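Local coordinates for protein phospholipase C-beta (PLC-beta) (Sepia officinalis, PDB 3QR0) that is a phospholipase C-beta that joins PH, EF-hand-like, TIM-barrel and C2 domains in a single chain and holds a calcium ion, at residues P679-I691 with Y700-V712. Sequence-based numbering, arbitrary orientation.
Sequences PTDTVRKKFKTKI and YYDEKVFVFKKVV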
ATOM      1  N   PRO A 679      15.380  -6.025 -15.622  1.00 24.67           N
ATOM      2  CA  PRO A 679      16.262  -4.930 -16.014  1.00 25.10           C
ATOM      3  C   PRO A 679      15.969  -4.407 -17.422  1.00 25.59           C
ATOM      4  O   PRO A 679      15.931  -3.196 -17.623  1.00 25.64           O
ATOM      5  CB  PRO A 679      17.656  -5.560 -15.938  1.00 25.30           C
ATOM      6  CG  PRO A 679      17.531  -6.605 -14.904  1.00 25.14           C
ATOM      7  CD  PRO A 679      16.130  -7.138 -15.010  1.00 24.84           C
ATOM      8  N   THR A 680      15.731  -5.311 -18.371  1.00 26.09           N
ATOM      9  CA  THR A 680      15.430  -4.923 -19.756  1.00 26.72           C
ATOM     10  C   THR A 680      14.097  -4.168 -19.908  1.00 26.40           C
ATOM     11  O   THR A 680      13.888  -3.476 -20.904  1.00 26.98           O
ATOM     12  CB  THR A 680      15.431  -6.155 -20.699  1.00 27.08           C
ATOM     13  OG1 THR A 680      15.540  -5.726 -22.063  1.00 28.41           O
ATOM     14  CG2 THR A 680      14.168  -6.993 -20.520  1.00 25.87           C
ATOM     15  N   ASP A 681      13.204  -4.305 -18.928  1.00 25.84           N
ATOM     16  CA  ASP A 681      11.899  -3.634 -18.944  1.00 25.62           C
ATOM     17  C   ASP A 681      11.828  -2.430 -18.004  1.00 25.39           C
ATOM     18  O   ASP A 681      10.784  -1.781 -17.904  1.00 25.60           O
ATOM     19  CB  ASP A 681      10.796  -4.620 -18.540  1.00 25.27           C
ATOM     20  CG  ASP A 681      10.624  -5.759 -19.531  1.00 25.95           C
ATOM     21  OD1 ASP A 681      10.930  -5.568 -20.722  1.00 26.88           O
ATOM     22  OD2 ASP A 681      10.170  -6.848 -19.117  1.00 25.86           O
ATOM     23  N   THR A 682      12.918  -2.137 -17.303  1.00 24.99           N
ATOM     24  CA  THR A 682      12.909  -1.068 -16.318  1.00 24.40           C
ATOM     25  C   THR A 682      13.269   0.262 -16.982  1.00 24.68           C
ATOM     26  O   THR A 682      14.317   0.384 -17.602  1.00 25.38           O
ATOM     27  CB  THR A 682      13.849  -1.398 -15.151  1.00 24.30           C
ATOM     28  OG1 THR A 682      13.342  -2.554 -14.471  1.00 23.71           O
ATOM     29  CG2 THR A 682      13.946  -0.233 -14.177  1.00 23.93           C
ATOM     30  N   VAL A 683      12.375   1.239 -16.856  1.00 24.36           N
ATOM     31  CA  VAL A 683      12.523   2.548 -17.483  1.00 24.77           C
ATOM     32  C   VAL A 683      12.309   3.637 -16.440  1.00 24.69           C
ATOM     33  O   VAL A 683      11.199   3.798 -15.909  1.00 24.19           O
ATOM     34  CB  VAL A 683      11.499   2.738 -18.624  1.00 25.14           C
ATOM     35  CG1 VAL A 683      11.633   4.131 -19.242  1.00 25.80           C
ATOM     36  CG2 VAL A 683      11.666   1.654 -19.689  1.00 24.49           C
ATOM     37  N   ARG A 684      13.380   4.369 -16.140  1.00 25.10           N
ATOM     38  CA  ARG A 684      13.328   5.492 -15.214  1.00 25.09           C
ATOM     39  C   ARG A 684      13.851   6.772 -15.856  1.00 25.78           C
ATOM     40  O   ARG A 684      14.755   6.731 -16.687  1.00 25.55           O
ATOM     41  CB  ARG A 684      14.148   5.175 -13.971  1.00 24.65           C
ATOM     42  CG  ARG A 684      13.587   4.014 -13.166  1.00 24.44           C
ATOM     43  CD  ARG A 684      14.117   4.020 -11.750  1.00 23.90           C
ATOM     44  NE  ARG A 684      13.626   5.165 -10.992  1.00 24.26           N
ATOM     45  CZ  ARG A 684      14.088   5.549  -9.804  1.00 25.25           C
ATOM     46  NH1 ARG A 684      15.068   4.877  -9.200  1.00 25.63           N
ATOM     47  NH2 ARG A 684      13.567   6.613  -9.214  1.00 25.64           N
ATOM     48  N   LYS A 685      13.271   7.900 -15.445  1.00 26.30           N
ATOM     49  CA  LYS A 685      13.696   9.238 -15.872  1.00 27.45           C
ATOM     50  C   LYS A 685      13.707   9.404 -17.395  1.00 28.23           C
ATOM     51  O   LYS A 685      14.620  10.020 -17.945  1.00 29.23           O
ATOM     52  CB  LYS A 685      15.085   9.579 -15.307  1.00 28.06           C
ATOM     53  CG  LYS A 685      15.220   9.441 -13.803  1.00 28.30           C
ATOM     54  CD  LYS A 685      14.349  10.437 -13.042  1.00 29.60           C
ATOM     55  CE  LYS A 685      14.637  10.367 -11.540  1.00 30.13           C
ATOM     56  NZ  LYS A 685      13.581  11.023 -10.713  1.00 30.61           N
ATOM     57  N   LYS A 686      12.695   8.857 -18.063  1.00 28.07           N
ATOM     58  CA  LYS A 686      12.585   8.951 -19.523  1.00 28.97           C
ATOM     59  C   LYS A 686      11.386   9.800 -19.956  1.00 28.44           C
ATOM     60  O   LYS A 686      11.503  10.584 -20.893  1.00 28.87           O
ATOM     61  CB  LYS A 686      12.479   7.554 -20.138  1.00 29.11           C
ATOM     62  CG  LYS A 686      12.445   7.537 -21.668  1.00 31.48           C
ATOM     63  CD  LYS A 686      12.322   6.112 -22.210  1.00 33.40           C
ATOM     64  CE  LYS A 686      12.434   6.084 -23.733  1.00 35.84           C
ATOM     65  NZ  LYS A 686      12.658   4.700 -24.247  1.00 37.93           N
ATOM     66  N   PHE A 687      10.253   9.633 -19.272  1.00 27.16           N
ATOM     67  CA  PHE A 687       8.984  10.225 -19.682  1.00 27.03           C
ATOM     68  C   PHE A 687       8.466  11.272 -18.696  1.00 26.69           C
ATOM     69  O   PHE A 687       8.180  10.963 -17.541  1.00 26.10           O
ATOM     70  CB  PHE A 687       7.927   9.134 -19.826  1.00 26.50           C
ATOM     71  CG  PHE A 687       8.206   8.151 -20.923  1.00 26.92           C
ATOM     72  CD1 PHE A 687       8.248   6.791 -20.658  1.00 26.94           C
ATOM     73  CD2 PHE A 687       8.409   8.581 -22.229  1.00 29.15           C
ATOM     74  CE1 PHE A 687       8.487   5.875 -21.679  1.00 28.06           C
ATOM     75  CE2 PHE A 687       8.655   7.671 -23.247  1.00 29.56           C
ATOM     76  CZ  PHE A 687       8.696   6.320 -22.970  1.00 28.83           C
ATOM     77  N   LYS A 688       8.321  12.501 -19.174  1.00 27.12           N
ATOM     78  CA  LYS A 688       7.857  13.613 -18.356  1.00 26.96           C
ATOM     79  C   LYS A 688       6.982  14.529 -19.205  1.00 27.23           C
ATOM     80  O   LYS A 688       7.370  14.888 -20.309  1.00 27.64           O
ATOM     81  CB  LYS A 688       9.067  14.383 -17.824  1.00 27.45           C
ATOM     82  CG  LYS A 688       8.736  15.602 -16.976  1.00 28.08           C
ATOM     83  CD  LYS A 688      10.010  16.248 -16.454  1.00 30.05           C
ATOM     84  CE  LYS A 688       9.778  17.675 -16.016  1.00 31.01           C
ATOM     85  NZ  LYS A 688      11.002  18.247 -15.390  1.00 32.48           N
ATOM     86  N   THR A 689       5.815  14.913 -18.689  1.00 26.58           N
ATOM     87  CA  THR A 689       4.921  15.817 -19.409  1.00 27.07           C
ATOM     88  C   THR A 689       5.449  17.239 -19.384  1.00 27.99           C
ATOM     89  O   THR A 689       6.355  17.561 -18.622  1.00 27.67           O
ATOM     90  CB  THR A 689       3.502  15.867 -18.791  1.00 26.66           C
ATOM     91  OG1 THR A 689       3.572  16.403 -17.460  1.00 25.46           O
ATOM     92  CG2 THR A 689       2.869  14.481 -18.764  1.00 25.60           C
ATOM     93  N   LYS A 690       4.850  18.084 -20.212  1.00 28.98           N
ATOM     94  CA  LYS A 690       5.000  19.518 -20.077  1.00 30.18           C
ATOM     95  C   LYS A 690       4.483  19.977 -18.711  1.00 30.22           C
ATOM     96  O   LYS A 690       3.710  19.277 -18.051  1.00 29.18           O
ATOM     97  CB  LYS A 690       4.241  20.250 -21.194  1.00 31.13           C
ATOM     98  CG  LYS A 690       2.709  20.092 -21.152  1.00 30.97           C
ATOM     99  CD  LYS A 690       2.026  20.889 -22.272  1.00 32.29           C
ATOM    100  CE  LYS A 690       2.224  20.258 -23.647  1.00 32.41           C
ATOM    101  NZ  LYS A 690       1.665  18.878 -23.727  1.00 31.27           N
ATOM    102  N   ILE A 691       4.905  21.166 -18.306  1.00 31.17           N
ATOM    103  CA  ILE A 691       4.423  21.778 -17.079  1.00 31.45           C
ATOM    104  C   ILE A 691       3.165  22.588 -17.367  1.00 32.12           C
ATOM    105  O   ILE A 691       3.137  23.394 -18.293  1.00 32.78           O
ATOM    106  CB  ILE A 691       5.482  22.701 -16.457  1.00 31.94           C
ATOM    107  CG1 ILE A 691       6.611  21.866 -15.844  1.00 31.73           C
ATOM    108  CG2 ILE A 691       4.846  23.608 -15.398  1.00 32.15           C
ATOM    109  CD1 ILE A 691       7.896  22.639 -15.626  1.00 32.17           C
ATOM    110  N   TYR A 700      -4.507  20.646 -17.903  1.00 30.88           N
ATOM    111  CA  TYR A 700      -4.737  19.849 -19.112  1.00 31.19           C
ATOM    112  C   TYR A 700      -3.422  19.659 -19.865  1.00 31.42           C
ATOM    113  O   TYR A 700      -2.996  20.528 -20.615  1.00 32.04           O
ATOM    114  CB  TYR A 700      -5.805  20.532 -19.982  1.00 32.00           C
ATOM    115  CG  TYR A 700      -6.184  19.820 -21.274  1.00 33.21           C
ATOM    116  CD1 TYR A 700      -6.316  18.436 -21.330  1.00 33.86           C
ATOM    117  CD2 TYR A 700      -6.452  20.547 -22.436  1.00 35.83           C
ATOM    118  CE1 TYR A 700      -6.675  17.790 -22.515  1.00 34.43           C
ATOM    119  CE2 TYR A 700      -6.815  19.909 -23.625  1.00 36.74           C
ATOM    120  CZ  TYR A 700      -6.929  18.528 -23.650  1.00 36.00           C
ATOM    121  OH  TYR A 700      -7.283  17.884 -24.810  1.00 37.30           O
ATOM    122  N   TYR A 701      -2.774  18.515 -19.651  1.00 31.18           N
ATOM    123  CA  TYR A 701      -1.435  18.269 -20.201  1.00 31.55           C
ATOM    124  C   TYR A 701      -1.500  17.954 -21.690  1.00 32.39           C
ATOM    125  O   TYR A 701      -0.695  18.464 -22.469  1.00 33.10           O
ATOM    126  CB  TYR A 701      -0.726  17.126 -19.462  1.00 30.70           C
ATOM    127  CG  TYR A 701      -0.711  17.288 -17.961  1.00 29.75           C
ATOM    128  CD1 TYR A 701       0.206  18.137 -17.332  1.00 29.19           C
ATOM    129  CD2 TYR A 701      -1.622  16.608 -17.168  1.00 28.22           C
ATOM    130  CE1 TYR A 701       0.210  18.288 -15.948  1.00 28.66           C
ATOM    131  CE2 TYR A 701      -1.624  16.752 -15.789  1.00 27.84           C
ATOM    132  CZ  TYR A 701      -0.711  17.592 -15.184  1.00 27.57           C
ATOM    133  OH  TYR A 701      -0.733  17.724 -13.813  1.00 26.15           O
ATOM    134  N   ASP A 702      -2.460  17.112 -22.075  1.00 32.48           N
ATOM    135  CA  ASP A 702      -2.610  16.670 -23.456  1.00 33.06           C
ATOM    136  C   ASP A 702      -1.253  16.274 -24.038  1.00 33.20           C
ATOM    137  O   ASP A 702      -0.816  16.800 -25.068  1.00 34.04           O
ATOM    138  CB  ASP A 702      -3.267  17.774 -24.295  1.00 34.38           C
ATOM    139  CG  ASP A 702      -3.646  17.307 -25.688  1.00 35.34           C
ATOM    140  OD1 ASP A 702      -3.944  16.108 -25.869  1.00 36.91           O
ATOM    141  OD2 ASP A 702      -3.648  18.146 -26.601  1.00 38.95           O
ATOM    142  N   GLU A 703      -0.583  15.356 -23.355  1.00 32.52           N
ATOM    143  CA  GLU A 703       0.782  14.984 -23.704  1.00 32.64           C
ATOM    144  C   GLU A 703       0.785  13.888 -24.753  1.00 32.93           C
ATOM    145  O   GLU A 703      -0.075  13.011 -24.739  1.00 32.67           O
ATOM    146  CB  GLU A 703       1.538  14.506 -22.465  1.00 31.88           C
ATOM    147  CG  GLU A 703       3.052  14.410 -22.643  1.00 31.99           C
ATOM    148  CD  GLU A 703       3.718  15.760 -22.873  1.00 33.75           C
ATOM    149  OE1 GLU A 703       3.241  16.776 -22.325  1.00 33.19           O
ATOM    150  OE2 GLU A 703       4.733  15.799 -23.604  1.00 35.66           O
ATOM    151  N   LYS A 704       1.752  13.950 -25.663  1.00 33.76           N
ATOM    152  CA  LYS A 704       1.984  12.871 -26.611  1.00 34.30           C
ATOM    153  C   LYS A 704       2.213  11.573 -25.833  1.00 33.06           C
ATOM    154  O   LYS A 704       2.830  11.581 -24.764  1.00 32.47           O
ATOM    155  CB  LYS A 704       3.193  13.193 -27.498  1.00 35.40           C
ATOM    156  CG  LYS A 704       3.597  12.087 -28.476  1.00 37.78           C
ATOM    157  CD  LYS A 704       2.499  11.797 -29.498  1.00 41.03           C
ATOM    158  CE  LYS A 704       2.834  10.597 -30.377  1.00 42.59           C
ATOM    159  NZ  LYS A 704       1.618  10.063 -31.071  1.00 43.77           N
ATOM    160  N   VAL A 705       1.708  10.467 -26.370  1.00 32.42           N
ATOM    161  CA  VAL A 705       1.757   9.182 -25.678  1.00 31.49           C
ATOM    162  C   VAL A 705       3.185   8.731 -25.341  1.00 31.10           C
ATOM    163  O   VAL A 705       4.120   8.946 -26.120  1.00 31.60           O
ATOM    164  CB  VAL A 705       1.044   8.078 -26.502  1.00 31.72           C
ATOM    165  CG1 VAL A 705       1.743   7.855 -27.842  1.00 32.17           C
ATOM    166  CG2 VAL A 705       0.964   6.791 -25.709  1.00 30.47           C
ATOM    167  N   PHE A 706       3.336   8.133 -24.160  1.00 29.85           N
ATOM    168  CA  PHE A 706       4.577   7.496 -23.746  1.00 29.54           C
ATOM    169  C   PHE A 706       4.484   6.010 -24.100  1.00 29.43           C
ATOM    170  O   PHE A 706       3.580   5.321 -23.640  1.00 28.46           O
ATOM    171  CB  PHE A 706       4.790   7.626 -22.232  1.00 28.77           C
ATOM    172  CG  PHE A 706       4.840   9.047 -21.716  1.00 28.47           C
ATOM    173  CD1 PHE A 706       4.227   9.373 -20.507  1.00 27.98           C
ATOM    174  CD2 PHE A 706       5.519  10.044 -22.402  1.00 29.56           C
ATOM    175  CE1 PHE A 706       4.286  10.673 -20.004  1.00 27.81           C
ATOM    176  CE2 PHE A 706       5.578  11.342 -21.905  1.00 29.79           C
ATOM    177  CZ  PHE A 706       4.958  11.656 -20.708  1.00 29.18           C
ATOM    178  N   VAL A 707       5.426   5.518 -24.900  1.00 29.99           N
ATOM    179  CA  VAL A 707       5.374   4.148 -25.409  1.00 30.08           C
ATOM    180  C   VAL A 707       6.429   3.259 -24.763  1.00 30.01           C
ATOM    181  O   VAL A 707       7.616   3.567 -24.811  1.00 30.29           O
ATOM    182  CB  VAL A 707       5.592   4.127 -26.939  1.00 31.00           C
ATOM    183  CG1 VAL A 707       5.545   2.696 -27.471  1.00 30.84           C
ATOM    184  CG2 VAL A 707       4.550   5.000 -27.643  1.00 31.22           C
ATOM    185  N   PHE A 708       5.989   2.158 -24.161  1.00 29.75           N
ATOM    186  CA  PHE A 708       6.890   1.100 -23.710  1.00 29.99           C
ATOM    187  C   PHE A 708       6.755  -0.039 -24.716  1.00 30.68           C
ATOM    188  O   PHE A 708       5.941  -0.944 -24.539  1.00 30.33           O
ATOM    189  CB  PHE A 708       6.524   0.628 -22.300  1.00 29.16           C
ATOM    190  CG  PHE A 708       6.560   1.717 -21.268  1.00 29.03           C
ATOM    191  CD1 PHE A 708       5.455   2.529 -21.062  1.00 29.66           C
ATOM    192  CD2 PHE A 708       7.692   1.928 -20.497  1.00 29.46           C
ATOM    193  CE1 PHE A 708       5.480   3.538 -20.105  1.00 29.48           C
ATOM    194  CE2 PHE A 708       7.727   2.934 -19.536  1.00 28.92           C
ATOM    195  CZ  PHE A 708       6.622   3.741 -19.343  1.00 29.32           C
ATOM    196  N   LYS A 709       7.560   0.027 -25.772  1.00 31.87           N
ATOM    197  CA  LYS A 709       7.347  -0.771 -26.980  1.00 32.90           C
ATOM    198  C   LYS A 709       7.306  -2.274 -26.715  1.00 32.29           C
ATOM    199  O   LYS A 709       6.357  -2.949 -27.114  1.00 32.57           O
ATOM    200  CB  LYS A 709       8.434  -0.441 -28.016  1.00 33.98           C
ATOM    201  CG  LYS A 709       8.258  -1.099 -29.375  1.00 36.39           C
ATOM    202  CD  LYS A 709       6.934  -0.730 -30.031  1.00 38.64           C
ATOM    203  CE  LYS A 709       6.934  -1.084 -31.507  1.00 40.67           C
ATOM    204  NZ  LYS A 709       5.599  -0.850 -32.122  1.00 42.52           N
ATOM    205  N   LYS A 710       8.329  -2.790 -26.044  1.00 31.76           N
ATOM    206  CA  LYS A 710       8.437  -4.223 -25.797  1.00 31.39           C
ATOM    207  C   LYS A 710       8.696  -4.501 -24.327  1.00 30.22           C
ATOM    208  O   LYS A 710       9.801  -4.281 -23.833  1.00 29.88           O
ATOM    209  CB  LYS A 710       9.562  -4.832 -26.633  1.00 32.32           C
ATOM    210  CG  LYS A 710       9.686  -6.349 -26.480  1.00 33.50           C
ATOM    211  CD  LYS A 710      10.765  -6.927 -27.388  1.00 36.07           C
ATOM    212  CE  LYS A 710      10.761  -8.452 -27.344  1.00 37.33           C
ATOM    213  NZ  LYS A 710      11.897  -9.039 -28.123  1.00 39.64           N
ATOM    214  N   VAL A 711       7.669  -4.982 -23.635  1.00 28.94           N
ATOM    215  CA  VAL A 711       7.820  -5.447 -22.264  1.00 27.80           C
ATOM    216  C   VAL A 711       8.004  -6.962 -22.303  1.00 27.80           C
ATOM    217  O   VAL A 711       7.046  -7.705 -22.531  1.00 27.32           O
ATOM    218  CB  VAL A 711       6.595  -5.085 -21.408  1.00 27.47           C
ATOM    219  CG1 VAL A 711       6.825  -5.494 -19.953  1.00 25.89           C
ATOM    220  CG2 VAL A 711       6.296  -3.590 -21.521  1.00 26.84           C
ATOM    221  N   VAL A 712       9.242  -7.408 -22.091  1.00 27.73           N
ATOM    222  CA  VAL A 712       9.582  -8.830 -22.154  1.00 27.99           C
ATOM    223  C   VAL A 712       8.805  -9.698 -21.158  1.00 27.72           C
ATOM    224  O   VAL A 712       8.316 -10.764 -21.527  1.00 28.39           O
ATOM    225  CB  VAL A 712      11.097  -9.054 -21.952  1.00 28.26           C
ATOM    226  CG1 VAL A 712      11.388 -10.521 -21.635  1.00 28.15           C
ATOM    227  CG2 VAL A 712      11.866  -8.602 -23.191  1.00 28.80           C
TER
HETATM  228  O   HOH W   1      10.146   2.956 -23.499  1.00 35.75           O
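F687 lies over F706 in an offset, near-parallel pair that closes one margin of the C2 beta-sandwich, where edge strand 686-688 of one sheet faces edge strand 706-711 of the other. The two strands run roughly antiparallel, their axes 8.5 Å apart, and side chains bridge the gap. The two phenyl rings are slid so far that they barely overlap; instead each receives the other's CB over its face, F687 CB standing 3.5 Å from the F706 centroid. The opposite face of F687 is roofed by the aliphatic stem of K686, whose NZ reaches V707 O through a water. F687 also turns an edge onto the face of F708 in a T-shaped contact, F687 CE1 lying 3.7 Å from F708 CZ, while V683 CB abuts the edge of F708. F706 and F708 also touch V673 and M675 of strand 669-676, the neighbour of 686-688 in the facing sheet.

Polar clamps grip both ends. At one, D681 OD1 accepts V712 N at 2.8 Å on its syn side, and OD2 takes L713 N, so one carboxylate holds two successive amides where strand 706-711 ends. At the other, T689 packs CG2 against the E703 stem, with its OG1 bonded to K690 O and V671 N. K690 folds back on itself through bends at chi3 and chi4 (73° and 60°), which brings its NZ to Y701 O at 2.7 Å. The same NZ makes a salt bridge to E703 OE1, and K690 N donates to that oxygen from the opposite face of the carboxylate, each nitrogen 3.0 Å from OE1.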